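Local coordinates for protein thrombomodulin (Homo sapiens, PDB 1DX5) that acts as an endothelial cell receptor and cofactor for thrombin, promoting activation of protein C and so starting an anticoagulant pathway, at residues A53-N58 with D73-T78; C26-G31 with H40-F45. All blocks are in the same frame, centred on the assembly; numbering follows the deposited sequence.

Interaction 1: residues A53-N58 with D73-T78; sequences ADCDPN and DGFICT
Ala53 meets Phe75 and Cys77 where two neighbouring antiparallel strands, 50-55 and 76-79, pair in the sheet of the fifth EGF-like domain of thrombomodulin. One direct backbone hydrogen bond joins the segments: Ala53 N donates to Phe75 O at 3.0 Å, nearly straight at the hydrogen (165°), with the donor tilted 25° from the carbonyl plane. A water adds a second link, donating to Ala53 O at 2.8 Å and, weakly, to Phe75 O, which thus has two donors. At the start of strand 76-79, Phe75 and Ile76 together face Asp72 in a G1 beta bulge whose first residue, Phe75, takes the positive phi (53°) of that motif.

The apolar contacts are made by two half-cystines. Cys77 SG, bonded to Cys65 SG, lies against Ala53, 3.4 Å from Ala53 CB. Cys55 SG belongs to the disulfide with Cys63 and approaches the root of the Phe75 side chain, 4.1 Å from Phe75 CB. The ring leads away from segment 53-58; the Phe75 side chain also touches Cys63, the partner of Cys55 in the disulfide.

Beyond the pairing, Asp56 and Asn58 form an Asx turn at the start of the loop toward Cys63: Asn58 N donates to Asp56 OD1 at 2.9 Å from above the carboxylate plane. Across the strands, the sulfur-aromatic approach is oblique, Cys55 SG standing 5.3 Å from the Phe75 ring centroid.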
ATOM      1  N   ALA E  53      -0.357  17.603 -12.807  1.00  9.45           N
ATOM      2  CA  ALA E  53      -1.315  17.387 -11.722  1.00 10.99           C
ATOM      3  C   ALA E  53      -1.774  18.696 -11.100  1.00 11.25           C
ATOM      4  O   ALA E  53      -1.104  19.725 -11.193  1.00 11.09           O
ATOM      5  CB  ALA E  53      -0.707  16.491 -10.638  1.00 12.85           C
ATOM      6  N   ASP E  54      -2.937  18.652 -10.475  1.00 10.50           N
ATOM      7  CA  ASP E  54      -3.461  19.825  -9.816  1.00 10.81           C
ATOM      8  C   ASP E  54      -2.905  19.810  -8.390  1.00 10.56           C
ATOM      9  O   ASP E  54      -3.450  19.128  -7.520  1.00  8.48           O
ATOM     10  CB  ASP E  54      -4.987  19.772  -9.822  1.00 11.23           C
ATOM     11  CG  ASP E  54      -5.635  20.960  -9.006  1.00  8.76           C
ATOM     12  OD1 ASP E  54      -4.988  22.015  -8.877  1.00 13.74           O
ATOM     13  OD2 ASP E  54      -6.761  20.777  -8.521  1.00 13.56           O
ATOM     14  N   CYS E  55      -1.793  20.520  -8.172  1.00  9.98           N
ATOM     15  CA  CYS E  55      -1.166  20.566  -6.849  1.00 12.68           C
ATOM     16  C   CYS E  55      -1.435  21.850  -6.068  1.00 12.72           C
ATOM     17  O   CYS E  55      -1.453  22.947  -6.633  1.00 13.82           O
ATOM     18  CB  CYS E  55       0.337  20.344  -6.969  1.00 11.50           C
ATOM     19  SG  CYS E  55       0.770  18.876  -7.951  1.00 13.97           S
ATOM     20  N   ASP E  56      -1.685  21.703  -4.770  1.00 13.55           N
ATOM     21  CA  ASP E  56      -1.955  22.845  -3.909  1.00 16.16           C
ATOM     22  C   ASP E  56      -0.658  23.442  -3.364  1.00 18.91           C
ATOM     23  O   ASP E  56       0.055  22.798  -2.609  1.00 22.12           O
ATOM     24  CB  ASP E  56      -2.854  22.401  -2.761  1.00 20.37           C
ATOM     25  CG  ASP E  56      -3.332  23.620  -1.827  1.00 21.03           C
ATOM     26  OD1 ASP E  56      -2.789  24.737  -1.924  1.00 22.76           O
ATOM     27  OD2 ASP E  56      -4.236  23.390  -1.011  1.00 24.87           O
ATOM     28  N   PRO E  57      -0.327  24.686  -3.757  1.00 19.77           N
ATOM     29  CA  PRO E  57       0.908  25.297  -3.258  1.00 21.05           C
ATOM     30  C   PRO E  57       0.951  25.668  -1.766  1.00 23.25           C
ATOM     31  O   PRO E  57       2.009  25.996  -1.246  1.00 22.95           O
ATOM     32  CB  PRO E  57       1.123  26.485  -4.200  1.00 20.47           C
ATOM     33  CG  PRO E  57      -0.194  26.745  -4.776  1.00 18.65           C
ATOM     34  CD  PRO E  57      -0.865  25.432  -4.902  1.00 18.85           C
ATOM     35  N   ASN E  58      -0.184  25.558  -1.077  1.00 25.76           N
ATOM     36  CA  ASN E  58      -0.257  25.828   0.363  1.00 30.49           C
ATOM     37  C   ASN E  58       0.199  24.625   1.183  1.00 33.00           C
ATOM     38  O   ASN E  58       0.221  24.665   2.418  1.00 34.99           O
ATOM     39  CB  ASN E  58      -1.677  26.184   0.782  1.00 30.03           C
ATOM     40  CG  ASN E  58      -1.961  27.737   0.671  1.00 31.96           C
ATOM     41  OD1 ASN E  58      -3.113  28.049   0.387  1.00 36.97           O
ATOM     42  ND2 ASN E  58      -0.973  28.606   0.871  1.00 32.49           N
ATOM     43  N   ASP E  73       5.888  10.650 -12.137  1.00 11.60           N
ATOM     44  CA  ASP E  73       7.062  11.499 -11.963  1.00 14.91           C
ATOM     45  C   ASP E  73       6.875  12.917 -12.476  1.00 12.63           C
ATOM     46  O   ASP E  73       6.267  13.130 -13.520  1.00 12.25           O
ATOM     47  CB  ASP E  73       8.268  10.889 -12.671  1.00 18.19           C
ATOM     48  CG  ASP E  73       8.903   9.686 -11.853  1.00 22.85           C
ATOM     49  OD1 ASP E  73       8.840   9.729 -10.613  1.00 25.32           O
ATOM     50  OD2 ASP E  73       9.440   8.760 -12.481  1.00 27.94           O
ATOM     51  N   GLY E  74       7.453  13.870 -11.751  1.00 12.34           N
ATOM     52  CA  GLY E  74       7.357  15.265 -12.133  1.00 10.75           C
ATOM     53  C   GLY E  74       5.986  15.829 -11.841  1.00 13.40           C
ATOM     54  O   GLY E  74       5.587  16.823 -12.450  1.00 15.35           O
ATOM     55  N   PHE E  75       5.277  15.206 -10.898  1.00 12.27           N
ATOM     56  CA  PHE E  75       3.936  15.632 -10.492  1.00 13.20           C
ATOM     57  C   PHE E  75       3.014  15.756 -11.704  1.00 12.93           C
ATOM     58  O   PHE E  75       2.338  16.771 -11.921  1.00 12.54           O
ATOM     59  CB  PHE E  75       3.997  16.936  -9.688  1.00 15.53           C
ATOM     60  CG  PHE E  75       4.828  16.840  -8.438  1.00 12.76           C
ATOM     61  CD1 PHE E  75       4.327  16.236  -7.303  1.00 11.15           C
ATOM     62  CD2 PHE E  75       6.120  17.347  -8.411  1.00 15.54           C
ATOM     63  CE1 PHE E  75       5.099  16.140  -6.149  1.00 14.67           C
ATOM     64  CE2 PHE E  75       6.902  17.256  -7.264  1.00 15.98           C
ATOM     65  CZ  PHE E  75       6.390  16.651  -6.134  1.00 14.95           C
ATOM     66  N   ILE E  76       2.987  14.687 -12.490  1.00  9.50           N
ATOM     67  CA  ILE E  76       2.168  14.645 -13.689  1.00 12.97           C
ATOM     68  C   ILE E  76       1.154  13.528 -13.579  1.00  9.55           C
ATOM     69  O   ILE E  76       1.456  12.468 -13.063  1.00 12.39           O
ATOM     70  CB  ILE E  76       3.035  14.401 -14.949  1.00 13.90           C
ATOM     71  CG1 ILE E  76       4.076  15.508 -15.074  1.00 17.07           C
ATOM     72  CG2 ILE E  76       2.172  14.426 -16.194  1.00 16.54           C
ATOM     73  CD1 ILE E  76       5.092  15.259 -16.141  1.00 24.94           C
ATOM     74  N   CYS E  77      -0.053  13.781 -14.055  1.00 10.80           N
ATOM     75  CA  CYS E  77      -1.107  12.786 -14.037  1.00 10.18           C
ATOM     76  C   CYS E  77      -1.039  12.039 -15.357  1.00 10.37           C
ATOM     77  O   CYS E  77      -1.153  12.639 -16.424  1.00 12.53           O
ATOM     78  CB  CYS E  77      -2.462  13.471 -13.905  1.00 11.60           C
ATOM     79  SG  CYS E  77      -2.695  14.349 -12.335  1.00 13.12           S
ATOM     80  N   THR E  78      -0.858  10.730 -15.284  1.00 13.08           N
ATOM     81  CA  THR E  78      -0.767   9.912 -16.487  1.00 10.92           C
ATOM     82  C   THR E  78      -1.967   8.951 -16.568  1.00 10.60           C
ATOM     83  O   THR E  78      -2.500   8.508 -15.549  1.00  8.51           O
ATOM     84  CB  THR E  78       0.589   9.158 -16.546  1.00 10.24           C
ATOM     85  OG1 THR E  78       0.696   8.448 -17.790  1.00 18.25           O
ATOM     86  CG2 THR E  78       0.694   8.168 -15.421  1.00 15.24           C
TER
HETATM   87  O   HOH W   1       1.581  20.115 -11.713  1.00 25.59           O

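Interaction 2: residues C26-G31 with H40-F45; sequences CVCAEG and HRCQMF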
ATOM      1  N   CYS E  26     -20.354  30.222 -13.802  1.00 10.39           N
ATOM      2  CA  CYS E  26     -19.060  30.091 -13.165  1.00  9.10           C
ATOM      3  C   CYS E  26     -18.214  29.207 -14.079  1.00 10.40           C
ATOM      4  O   CYS E  26     -18.645  28.111 -14.459  1.00 10.03           O
ATOM      5  CB  CYS E  26     -19.205  29.397 -11.813  1.00 13.04           C
ATOM      6  SG  CYS E  26     -19.902  30.421 -10.497  1.00 11.76           S
ATOM      7  N   VAL E  27     -17.023  29.690 -14.427  1.00  8.72           N
ATOM      8  CA  VAL E  27     -16.112  28.957 -15.291  1.00  7.76           C
ATOM      9  C   VAL E  27     -14.753  28.761 -14.625  1.00 11.09           C
ATOM     10  O   VAL E  27     -14.462  29.326 -13.548  1.00  6.32           O
ATOM     11  CB  VAL E  27     -15.947  29.644 -16.703  1.00  7.27           C
ATOM     12  CG1 VAL E  27     -17.279  29.546 -17.511  1.00  5.04           C
ATOM     13  CG2 VAL E  27     -15.581  31.115 -16.540  1.00  5.64           C
ATOM     14  N   CYS E  28     -13.923  27.959 -15.283  1.00  8.85           N
ATOM     15  CA  CYS E  28     -12.618  27.639 -14.765  1.00 11.19           C
ATOM     16  C   CYS E  28     -11.504  27.932 -15.746  1.00 11.78           C
ATOM     17  O   CYS E  28     -11.748  28.378 -16.867  1.00 13.33           O
ATOM     18  CB  CYS E  28     -12.602  26.166 -14.363  1.00  8.22           C
ATOM     19  SG  CYS E  28     -13.985  25.740 -13.268  1.00 11.22           S
ATOM     20  N   ALA E  29     -10.273  27.737 -15.284  1.00 12.48           N
ATOM     21  CA  ALA E  29      -9.087  27.945 -16.118  1.00 11.50           C
ATOM     22  C   ALA E  29      -9.009  26.805 -17.117  1.00  9.77           C
ATOM     23  O   ALA E  29      -9.651  25.767 -16.929  1.00 10.96           O
ATOM     24  CB  ALA E  29      -7.833  27.954 -15.253  1.00 10.34           C
ATOM     25  N   GLU E  30      -8.223  26.994 -18.173  1.00  9.70           N
ATOM     26  CA  GLU E  30      -8.059  25.962 -19.183  1.00  9.98           C
ATOM     27  C   GLU E  30      -7.480  24.729 -18.486  1.00  5.66           C
ATOM     28  O   GLU E  30      -6.657  24.863 -17.582  1.00  6.67           O
ATOM     29  CB  GLU E  30      -7.151  26.450 -20.316  1.00 11.06           C
ATOM     30  CG  GLU E  30      -5.786  26.911 -19.854  1.00 21.07           C
ATOM     31  N   GLY E  31      -7.989  23.551 -18.849  1.00  4.87           N
ATOM     32  CA  GLY E  31      -7.552  22.305 -18.244  1.00  2.00           C
ATOM     33  C   GLY E  31      -8.404  21.938 -17.037  1.00  7.37           C
ATOM     34  O   GLY E  31      -8.183  20.890 -16.428  1.00  7.00           O
ATOM     35  N   HIS E  40     -20.107  25.890  -8.883  1.00 14.71           N
ATOM     36  CA  HIS E  40     -19.341  27.077  -8.527  1.00 15.08           C
ATOM     37  C   HIS E  40     -17.881  26.702  -8.283  1.00 13.82           C
ATOM     38  O   HIS E  40     -17.032  27.569  -8.054  1.00 13.19           O
ATOM     39  CB  HIS E  40     -19.929  27.749  -7.275  1.00 18.17           C
ATOM     40  CG  HIS E  40     -21.116  28.619  -7.551  1.00 24.24           C
ATOM     41  ND1 HIS E  40     -22.340  28.114  -7.936  1.00 30.18           N
ATOM     42  CD2 HIS E  40     -21.274  29.965  -7.486  1.00 29.44           C
ATOM     43  CE1 HIS E  40     -23.199  29.110  -8.092  1.00 29.11           C
ATOM     44  NE2 HIS E  40     -22.575  30.243  -7.826  1.00 27.63           N
ATOM     45  N   ARG E  41     -17.593  25.404  -8.344  1.00 13.47           N
ATOM     46  CA  ARG E  41     -16.236  24.921  -8.127  1.00 16.42           C
ATOM     47  C   ARG E  41     -15.606  24.287  -9.373  1.00 14.89           C
ATOM     48  O   ARG E  41     -16.300  23.947 -10.338  1.00  9.98           O
ATOM     49  CB  ARG E  41     -16.181  23.985  -6.912  1.00 19.05           C
ATOM     50  CG  ARG E  41     -16.320  24.733  -5.581  1.00 27.28           C
ATOM     51  CD  ARG E  41     -16.265  23.795  -4.380  1.00 35.42           C
ATOM     52  NE  ARG E  41     -15.018  23.034  -4.321  1.00 41.31           N
ATOM     53  CZ  ARG E  41     -14.946  21.708  -4.225  1.00 43.07           C
ATOM     54  NH1 ARG E  41     -16.051  20.970  -4.170  1.00 44.40           N
ATOM     55  NH2 ARG E  41     -13.759  21.113  -4.217  1.00 44.02           N
ATOM     56  N   CYS E  42     -14.282  24.152  -9.326  1.00 11.08           N
ATOM     57  CA  CYS E  42     -13.488  23.610 -10.417  1.00 10.99           C
ATOM     58  C   CYS E  42     -12.677  22.359 -10.077  1.00 10.65           C
ATOM     59  O   CYS E  42     -12.187  22.196  -8.950  1.00 10.27           O
ATOM     60  CB  CYS E  42     -12.503  24.672 -10.888  1.00  9.36           C
ATOM     61  SG  CYS E  42     -13.301  26.209 -11.408  1.00  9.84           S
ATOM     62  N   GLN E  43     -12.511  21.503 -11.080  1.00  7.67           N
ATOM     63  CA  GLN E  43     -11.718  20.292 -10.944  1.00 10.04           C
ATOM     64  C   GLN E  43     -11.036  20.044 -12.279  1.00 10.26           C
ATOM     65  O   GLN E  43     -11.601  20.274 -13.343  1.00 12.84           O
ATOM     66  CB  GLN E  43     -12.567  19.073 -10.533  1.00  9.30           C
ATOM     67  CG  GLN E  43     -13.624  18.678 -11.551  1.00 10.98           C
ATOM     68  CD  GLN E  43     -14.517  17.436 -11.077  1.00 12.77           C
ATOM     69  OE1 GLN E  43     -14.269  16.990  -9.950  1.00 12.05           O
ATOM     70  NE2 GLN E  43     -15.466  16.965 -11.875  1.00  9.82           N
ATOM     71  N   MET E  44      -9.799  19.585 -12.196  1.00 13.36           N
ATOM     72  CA  MET E  44      -8.953  19.282 -13.344  1.00 12.69           C
ATOM     73  C   MET E  44      -9.495  18.176 -14.263  1.00 11.62           C
ATOM     74  O   MET E  44     -10.163  17.246 -13.812  1.00 11.86           O
ATOM     75  CB  MET E  44      -7.580  18.841 -12.806  1.00 14.09           C
ATOM     76  CG  MET E  44      -6.597  18.373 -13.848  1.00 18.69           C
ATOM     77  SD  MET E  44      -5.219  17.460 -13.136  1.00 16.86           S
ATOM     78  CE  MET E  44      -4.501  16.838 -14.612  1.00 20.92           C
ATOM     79  N   PHE E  45      -9.175  18.285 -15.549  1.00  9.37           N
ATOM     80  CA  PHE E  45      -9.538  17.266 -16.527  1.00  8.76           C
ATOM     81  C   PHE E  45      -8.313  17.031 -17.405  1.00  5.75           C
ATOM     82  O   PHE E  45      -7.374  17.823 -17.385  1.00  5.29           O
ATOM     83  CB  PHE E  45     -10.794  17.649 -17.354  1.00  6.79           C
ATOM     84  CG  PHE E  45     -10.573  18.745 -18.393  1.00  8.73           C
ATOM     85  CD1 PHE E  45      -9.884  18.486 -19.580  1.00  5.13           C
ATOM     86  CD2 PHE E  45     -11.107  20.010 -18.205  1.00  7.08           C
ATOM     87  CE1 PHE E  45      -9.731  19.469 -20.554  1.00 10.83           C
ATOM     88  CE2 PHE E  45     -10.960  21.003 -19.175  1.00  8.48           C
ATOM     89  CZ  PHE E  45     -10.270  20.731 -20.353  1.00  9.13           C
TER
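Segments 26-31 and 40-45 run in nearly the same direction, 14° apart end to end, with Cys28 CA and Cys42 CA separated by 6.0 Å, and one backbone hydrogen bond connects them, from Phe45 N to Gly31 O at 2.9 Å. Midway along, Cys28 and Cys42 are covalently joined, the chi3 of -89° being close to the relaxed right angle of a disulfide. Each SG is anti to its own carbonyl carbon, which brings the two sulfurs together between the chains.

This is the last disulfide of the fourth EGF-like domain; it ties the residue just after strand 24-27 to strand 42-44, the latter being paired with strand 32-35 in the small C-terminal hairpin. Toward the other end, Cys26 SG, disulfide-bonded to Cys12, sits over one face of the His40 imidazole, displaced toward the rim and 3.3 Å from His40 CD2. The same ring donates or accepts a hydrogen bond through NE2 with Tyr24 OH, which probably helps to set the rotation of the ring.

Phe45 lies against Gly31. Its CG occupies the position between backbone N and carbonyl carbon (chi1 73°), and the ring presents a face to the glycine in a CH-pi contact, Gly31 CA being 4.0 Å from the Phe45 ring centroid. Gly31 O also receives a longer CA-H...O contact from Met44 CA at 3.6 Å.

In the fold
Interaction 2 lies earlier in the chain, in the fourth EGF-like domain, and interaction 1 in the fifth; the centres of interaction 1 and interaction 2 are about 16 Å apart. Strand 42-44 is followed directly by strand 50-55, and Met44 bridges the two contacts: its SD packs 3.7 Å from Asp54 N, while its CE lies 3.8 Å from Cys77 SG. The extended Met44 side chain thus packs interaction 2 against interaction 1 where the two domains meet. The side chain of Cys77 is about 11 Å from the calcium ion bound by the sixth domain, and Asp73 hydrogen-bonds a polar side chain on the chain of another protein. A sodium ion lies about 4 Å from the side chain of Cys28.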